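Local coordinates for protein probable threonyl-tRNA synthetase 1 (PDB 3A32) that probably attaches threonine to tRNA(Thr) in two steps, activating it with ATP to threonyl-adenylate and then passing it to the acceptor end of the tRNA, at residues A[172-177]-A[307-312]; A[167-170]-A[176-179]. All coordinates share one frame; numbering follows the deposited sequence.

Contact 1: residues A[172-177]-A[307-312]. With ZN (zinc ion), chain G.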
ATOM      1  N   GLY A 172     -28.308  17.703  -6.817  1.00 12.93           N
ATOM      2  CA  GLY A 172     -28.611  17.181  -8.171  1.00 14.84           C
ATOM      3  C   GLY A 172     -28.037  15.819  -8.570  1.00 15.67           C
ATOM      4  O   GLY A 172     -28.492  15.189  -9.552  1.00 14.69           O
ATOM      5  N   ARG A 173     -27.034  15.364  -7.815  1.00 16.13           N
ATOM      6  CA  ARG A 173     -26.272  14.184  -8.188  1.00 16.78           C
ATOM      7  C   ARG A 173     -26.330  13.089  -7.078  1.00 15.94           C
ATOM      8  O   ARG A 173     -25.788  12.007  -7.241  1.00 15.15           O
ATOM      9  CB  ARG A 173     -24.825  14.635  -8.489  1.00 17.78           C
ATOM     10  CG  ARG A 173     -24.594  15.392  -9.881  1.00 23.37           C
ATOM     11  CD  ARG A 173     -24.609  14.427 -11.132  1.00 32.03           C
ATOM     12  NE  ARG A 173     -24.235  13.031 -10.792  1.00 42.02           N
ATOM     13  CZ  ARG A 173     -23.013  12.476 -10.930  1.00 46.86           C
ATOM     14  NH1 ARG A 173     -21.998  13.180 -11.452  1.00 48.12           N
ATOM     15  NH2 ARG A 173     -22.796  11.195 -10.555  1.00 45.81           N
ATOM     16  N   VAL A 174     -27.010  13.368  -5.960  1.00 15.39           N
ATOM     17  CA  VAL A 174     -26.859  12.541  -4.757  1.00 14.39           C
ATOM     18  C   VAL A 174     -27.431  11.124  -4.955  1.00 14.43           C
ATOM     19  O   VAL A 174     -26.795  10.128  -4.541  1.00 13.65           O
ATOM     20  CB  VAL A 174     -27.356  13.242  -3.423  1.00 15.42           C
ATOM     21  CG1 VAL A 174     -28.878  13.535  -3.450  1.00 12.93           C
ATOM     22  CG2 VAL A 174     -26.991  12.398  -2.165  1.00 15.36           C
ATOM     23  N   ILE A 175     -28.587  11.024  -5.613  1.00 13.31           N
ATOM     24  CA  ILE A 175     -29.197   9.716  -5.887  1.00 12.75           C
ATOM     25  C   ILE A 175     -28.243   8.821  -6.720  1.00 13.36           C
ATOM     26  O   ILE A 175     -28.040   7.620  -6.410  1.00 13.26           O
ATOM     27  CB  ILE A 175     -30.620   9.855  -6.558  1.00 13.14           C
ATOM     28  CG1 ILE A 175     -31.644  10.498  -5.589  1.00 12.60           C
ATOM     29  CG2 ILE A 175     -31.099   8.512  -7.124  1.00 11.33           C
ATOM     30  CD1 ILE A 175     -32.984  10.975  -6.254  1.00 10.20           C
ATOM     31  N   ASP A 176     -27.633   9.411  -7.744  1.00 12.82           N
ATOM     32  CA  ASP A 176     -26.692   8.694  -8.609  1.00 13.16           C
ATOM     33  C   ASP A 176     -25.444   8.213  -7.839  1.00 12.89           C
ATOM     34  O   ASP A 176     -24.918   7.123  -8.104  1.00 12.64           O
ATOM     35  CB  ASP A 176     -26.217   9.619  -9.738  1.00 13.76           C
ATOM     36  CG  ASP A 176     -27.249   9.782 -10.916  1.00 15.75           C
ATOM     37  OD1 ASP A 176     -28.259   9.076 -11.024  1.00 16.13           O
ATOM     38  OD2 ASP A 176     -27.032  10.675 -11.748  1.00 19.16           O
ATOM     39  N   VAL A 177     -24.938   9.058  -6.940  1.00 11.29           N
ATOM     40  CA  VAL A 177     -23.801   8.732  -6.129  1.00 10.53           C
ATOM     41  C   VAL A 177     -24.099   7.537  -5.225  1.00  9.87           C
ATOM     42  O   VAL A 177     -23.305   6.584  -5.159  1.00 10.00           O
ATOM     43  CB  VAL A 177     -23.350   9.975  -5.310  1.00 11.63           C
ATOM     44  CG1 VAL A 177     -22.612   9.559  -4.056  1.00 11.57           C
ATOM     45  CG2 VAL A 177     -22.483  10.941  -6.200  1.00 12.03           C
ATOM     46  N   TYR A 307     -24.699  17.169   0.255  1.00 12.31           N
ATOM     47  CA  TYR A 307     -24.628  16.089   1.249  1.00 11.52           C
ATOM     48  C   TYR A 307     -23.208  15.608   1.460  1.00 11.09           C
ATOM     49  O   TYR A 307     -22.403  15.608   0.525  1.00 10.76           O
ATOM     50  CB  TYR A 307     -25.546  14.904   0.835  1.00 11.53           C
ATOM     51  CG  TYR A 307     -26.999  15.341   0.734  1.00 12.33           C
ATOM     52  CD1 TYR A 307     -27.822  15.374   1.868  1.00 11.82           C
ATOM     53  CD2 TYR A 307     -27.523  15.807  -0.484  1.00 11.73           C
ATOM     54  CE1 TYR A 307     -29.123  15.827   1.783  1.00 10.61           C
ATOM     55  CE2 TYR A 307     -28.821  16.253  -0.582  1.00 10.52           C
ATOM     56  CZ  TYR A 307     -29.614  16.265   0.565  1.00 11.13           C
ATOM     57  OH  TYR A 307     -30.910  16.712   0.472  1.00 14.12           O
ATOM     58  N   ILE A 308     -22.934  15.190   2.696  1.00 10.39           N
ATOM     59  CA  ILE A 308     -21.672  14.606   3.106  1.00  9.66           C
ATOM     60  C   ILE A 308     -21.902  13.113   3.419  1.00  9.74           C
ATOM     61  O   ILE A 308     -22.803  12.731   4.203  1.00  9.51           O
ATOM     62  CB  ILE A 308     -21.074  15.347   4.320  1.00  8.97           C
ATOM     63  CG1 ILE A 308     -20.360  16.632   3.917  1.00 11.22           C
ATOM     64  CG2 ILE A 308     -19.997  14.495   4.972  1.00 11.45           C
ATOM     65  CD1 ILE A 308     -21.202  17.778   3.289  1.00 11.25           C
ATOM     66  N   ILE A 309     -21.104  12.264   2.778  1.00  8.01           N
ATOM     67  CA  ILE A 309     -21.299  10.848   2.917  1.00  6.36           C
ATOM     68  C   ILE A 309     -19.990  10.165   3.339  1.00  6.43           C
ATOM     69  O   ILE A 309     -18.929  10.455   2.796  1.00  5.84           O
ATOM     70  CB  ILE A 309     -21.874  10.227   1.593  1.00  5.82           C
ATOM     71  CG1 ILE A 309     -23.280  10.751   1.323  1.00  4.95           C
ATOM     72  CG2 ILE A 309     -21.847   8.681   1.644  1.00  4.60           C
ATOM     73  CD1 ILE A 309     -23.858  10.422  -0.047  1.00  4.13           C
ATOM     74  N   HIS A 310     -20.101   9.292   4.329  1.00  6.25           N
ATOM     75  CA  HIS A 310     -19.097   8.276   4.656  1.00  6.64           C
ATOM     76  C   HIS A 310     -19.551   7.005   3.948  1.00  6.93           C
ATOM     77  O   HIS A 310     -20.736   6.686   3.996  1.00  7.03           O
ATOM     78  CB  HIS A 310     -19.172   7.901   6.137  1.00  6.79           C
ATOM     79  CG  HIS A 310     -19.115   9.052   7.096  1.00  8.78           C
ATOM     80  ND1 HIS A 310     -17.971   9.378   7.786  1.00  9.56           N
ATOM     81  CD2 HIS A 310     -20.077   9.905   7.538  1.00  9.48           C
ATOM     82  CE1 HIS A 310     -18.222  10.388   8.600  1.00  8.11           C
ATOM     83  NE2 HIS A 310     -19.498  10.717   8.476  1.00  8.86           N
ATOM     84  N   ARG A 311     -18.642   6.257   3.318  1.00  6.20           N
ATOM     85  CA  ARG A 311     -19.034   4.973   2.722  1.00  5.76           C
ATOM     86  C   ARG A 311     -17.897   3.972   2.729  1.00  5.56           C
ATOM     87  O   ARG A 311     -16.764   4.348   2.524  1.00  6.68           O
ATOM     88  CB  ARG A 311     -19.588   5.169   1.302  1.00  6.46           C
ATOM     89  CG  ARG A 311     -18.717   5.951   0.297  1.00  5.11           C
ATOM     90  CD  ARG A 311     -18.010   5.044  -0.734  1.00  5.67           C
ATOM     91  NE  ARG A 311     -16.869   4.262  -0.232  1.00  6.07           N
ATOM     92  CZ  ARG A 311     -16.150   3.419  -0.985  1.00  5.98           C
ATOM     93  NH1 ARG A 311     -16.433   3.252  -2.285  1.00  9.49           N
ATOM     94  NH2 ARG A 311     -15.133   2.749  -0.447  1.00  5.57           N
ATOM     95  N   ALA A 312     -18.179   2.696   2.983  1.00  5.45           N
ATOM     96  CA  ALA A 312     -17.215   1.636   2.696  1.00  4.49           C
ATOM     97  C   ALA A 312     -17.976   0.570   1.936  1.00  4.80           C
ATOM     98  O   ALA A 312     -19.170   0.473   2.117  1.00  7.09           O
ATOM     99  CB  ALA A 312     -16.614   1.076   3.996  1.00  3.20           C
TER
HETATM  100 ZN    ZN G 708     -16.002   8.760   7.707  1.00 11.72          ZN
HETATM  101  O   HOH W   1     -15.877   6.805   7.199  1.00 15.13           O
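The first turn of helix 174-191 lies over one face of strand 306-316, with CA of Val174 7.3 Å from CA of Tyr307 and CA of Val177 9.6 Å from CA of Ile309. Arg173 is the N-cap residue, and its O accepts a bond from Val177 N. Both methyls of Val174 lie on one side of the Tyr307 ring plane, by its CD2-CE2 bond, the two side chains crossing at about a right angle. With CG2 anti to the backbone N and CG1 between N and the carbonyl carbon (chi1 64°), Val174 CG2 approaches Tyr307 CD2 obliquely at 3.8 Å and CG1 lies 4.0 Å from Tyr307 CE2. Tyr307 OH is hydrogen-bonded to Glu305 OE2. Further along, the extended Ile309 brings CD1 to 4.3 Å from both Val174 CG2 and Val177 CG1; Phe283 borders this apolar layer. Successive side chains of a strand face opposite sides of the sheet, and His310 illustrates it: on the far face its ND1 binds the zinc ion at 2.1 Å beside a water, with Cys112 and His166, while NE2 is hydrogen-bonded to Asp284 OD2. Helices against a largely antiparallel sheet typify the class II catalytic core; the zinc site is the threonyl-tRNA synthetase feature.

Contact 2: residues A[167-170]-A[176-179]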
ATOM      1  N   ILE A 167     -17.607  11.448   0.389  1.00  8.03           N
ATOM      2  CA  ILE A 167     -18.174  12.053  -0.787  1.00  7.32           C
ATOM      3  C   ILE A 167     -18.929  13.310  -0.398  1.00  8.64           C
ATOM      4  O   ILE A 167     -19.798  13.292   0.483  1.00  9.55           O
ATOM      5  CB  ILE A 167     -19.125  11.073  -1.510  1.00  6.93           C
ATOM      6  CG1 ILE A 167     -18.434   9.743  -1.729  1.00  5.29           C
ATOM      7  CG2 ILE A 167     -19.668  11.667  -2.870  1.00  2.25           C
ATOM      8  CD1 ILE A 167     -19.172   8.887  -2.765  1.00  5.80           C
ATOM      9  N   ILE A 168     -18.594  14.408  -1.053  1.00  9.32           N
ATOM     10  CA  ILE A 168     -19.343  15.662  -0.913  1.00  8.40           C
ATOM     11  C   ILE A 168     -20.081  15.890  -2.234  1.00  8.53           C
ATOM     12  O   ILE A 168     -19.454  16.162  -3.262  1.00  7.67           O
ATOM     13  CB  ILE A 168     -18.374  16.820  -0.575  1.00  8.45           C
ATOM     14  CG1 ILE A 168     -17.663  16.473   0.731  1.00  8.15           C
ATOM     15  CG2 ILE A 168     -19.107  18.180  -0.548  1.00  7.62           C
ATOM     16  CD1 ILE A 168     -16.612  17.444   1.209  1.00  6.99           C
ATOM     17  N   VAL A 169     -21.402  15.719  -2.208  1.00  7.82           N
ATOM     18  CA  VAL A 169     -22.184  15.633  -3.453  1.00  8.79           C
ATOM     19  C   VAL A 169     -23.377  16.615  -3.447  1.00 10.51           C
ATOM     20  O   VAL A 169     -24.144  16.609  -2.480  1.00 11.80           O
ATOM     21  CB  VAL A 169     -22.718  14.188  -3.730  1.00  7.46           C
ATOM     22  CG1 VAL A 169     -23.322  13.575  -2.534  1.00  5.44           C
ATOM     23  CG2 VAL A 169     -23.696  14.220  -4.821  1.00  7.53           C
ATOM     24  N   PRO A 170     -23.513  17.476  -4.498  1.00 11.10           N
ATOM     25  CA  PRO A 170     -24.664  18.401  -4.538  1.00 11.44           C
ATOM     26  C   PRO A 170     -25.950  17.635  -4.649  1.00 11.27           C
ATOM     27  O   PRO A 170     -25.946  16.501  -5.138  1.00 11.75           O
ATOM     28  CB  PRO A 170     -24.443  19.169  -5.849  1.00 11.69           C
ATOM     29  CG  PRO A 170     -22.973  19.100  -6.081  1.00 11.61           C
ATOM     30  CD  PRO A 170     -22.637  17.676  -5.670  1.00 10.68           C
ATOM     31  N   ASP A 176     -27.633   9.411  -7.744  1.00 12.82           N
ATOM     32  CA  ASP A 176     -26.692   8.694  -8.609  1.00 13.16           C
ATOM     33  C   ASP A 176     -25.444   8.213  -7.839  1.00 12.89           C
ATOM     34  O   ASP A 176     -24.918   7.123  -8.104  1.00 12.64           O
ATOM     35  CB  ASP A 176     -26.217   9.619  -9.738  1.00 13.76           C
ATOM     36  CG  ASP A 176     -27.249   9.782 -10.916  1.00 15.75           C
ATOM     37  OD1 ASP A 176     -28.259   9.076 -11.024  1.00 16.13           O
ATOM     38  OD2 ASP A 176     -27.032  10.675 -11.748  1.00 19.16           O
ATOM     39  N   VAL A 177     -24.938   9.058  -6.940  1.00 11.29           N
ATOM     40  CA  VAL A 177     -23.801   8.732  -6.129  1.00 10.53           C
ATOM     41  C   VAL A 177     -24.099   7.537  -5.225  1.00  9.87           C
ATOM     42  O   VAL A 177     -23.305   6.584  -5.159  1.00 10.00           O
ATOM     43  CB  VAL A 177     -23.350   9.975  -5.310  1.00 11.63           C
ATOM     44  CG1 VAL A 177     -22.612   9.559  -4.056  1.00 11.57           C
ATOM     45  CG2 VAL A 177     -22.483  10.941  -6.200  1.00 12.03           C
ATOM     46  N   VAL A 178     -25.270   7.564  -4.571  1.00  8.94           N
ATOM     47  CA  VAL A 178     -25.717   6.457  -3.722  1.00  8.20           C
ATOM     48  C   VAL A 178     -25.812   5.157  -4.500  1.00  9.43           C
ATOM     49  O   VAL A 178     -25.340   4.087  -4.039  1.00  9.71           O
ATOM     50  CB  VAL A 178     -27.066   6.778  -2.929  1.00  7.84           C
ATOM     51  CG1 VAL A 178     -27.511   5.559  -2.064  1.00  5.66           C
ATOM     52  CG2 VAL A 178     -26.869   7.948  -2.027  1.00  5.36           C
ATOM     53  N   TYR A 179     -26.441   5.245  -5.677  1.00 10.19           N
ATOM     54  CA  TYR A 179     -26.615   4.112  -6.542  1.00 10.89           C
ATOM     55  C   TYR A 179     -25.252   3.567  -6.998  1.00 10.92           C
ATOM     56  O   TYR A 179     -25.022   2.364  -6.947  1.00 11.36           O
ATOM     57  CB  TYR A 179     -27.503   4.490  -7.737  1.00 13.06           C
ATOM     58  CG  TYR A 179     -27.755   3.322  -8.653  1.00 15.31           C
ATOM     59  CD1 TYR A 179     -28.720   2.339  -8.333  1.00 15.45           C
ATOM     60  CD2 TYR A 179     -27.010   3.174  -9.824  1.00 16.44           C
ATOM     61  CE1 TYR A 179     -28.909   1.243  -9.172  1.00 16.41           C
ATOM     62  CE2 TYR A 179     -27.211   2.108 -10.669  1.00 16.42           C
ATOM     63  CZ  TYR A 179     -28.147   1.167 -10.346  1.00 16.80           C
ATOM     64  OH  TYR A 179     -28.281   0.117 -11.212  1.00 21.85           O
TER
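The end of strand 159-170 packs against the start of helix 174-191, and the nearest CA atoms of residues 167-170 and 176-179, those of Val169 and Val177, are 7.6 Å apart. The helix contributes one side chain, Val177, whose two methyls are divided between two strand residues that point to the same face. Val177 CG1, anti to the backbone N at a chi1 of 155°, reaches Ile167, lying 3.7 Å from the terminal Ile167 CD1 and 3.8 Å from the branch methyl Ile167 CG2. The other methyl turns to Val169: Val177 CG2 is 3.8 Å from Val169 CG2. Val169 CB is a little farther off, at 4.1 Å from Val177 CG2. In both pairs the side chains run antiparallel and overlap, methyl against methyl. Pro133 touches both Val169 and Val177 and extends the apolar surface. By the alternation of the strand, the preceding His166 carries its zinc-binding side chain away from the helix. Every touching group is a buried aliphatic carbon, and the cohesion across this contact is therefore dispersive and hydrophobic, set by the fit of methyl groups and not by directional polar bonds.

How the contacts relate
Followed from the N terminus, the chain runs out along strand 159-170, turns at residues 171-173 and comes back as helix 174-191; contact 2 closes this short strand-to-helix connection. Contact 1 then joins the same helical turn to strand 306-316, closing a much longer loop of 129 intervening residues that includes helix 222-243 and strand 273-284. The two loops follow one another, overlapping at Asp176 and Val177. They meet on a single sheet: strands 159-170 and 306-316 are antiparallel neighbours, joined by probable hydrogen bonds from Ile309 N to Ile167 O and from Tyr307 N to Val169 O, both 2.8 Å. One helix start thus spans two adjoining strands that each carry a zinc ligand.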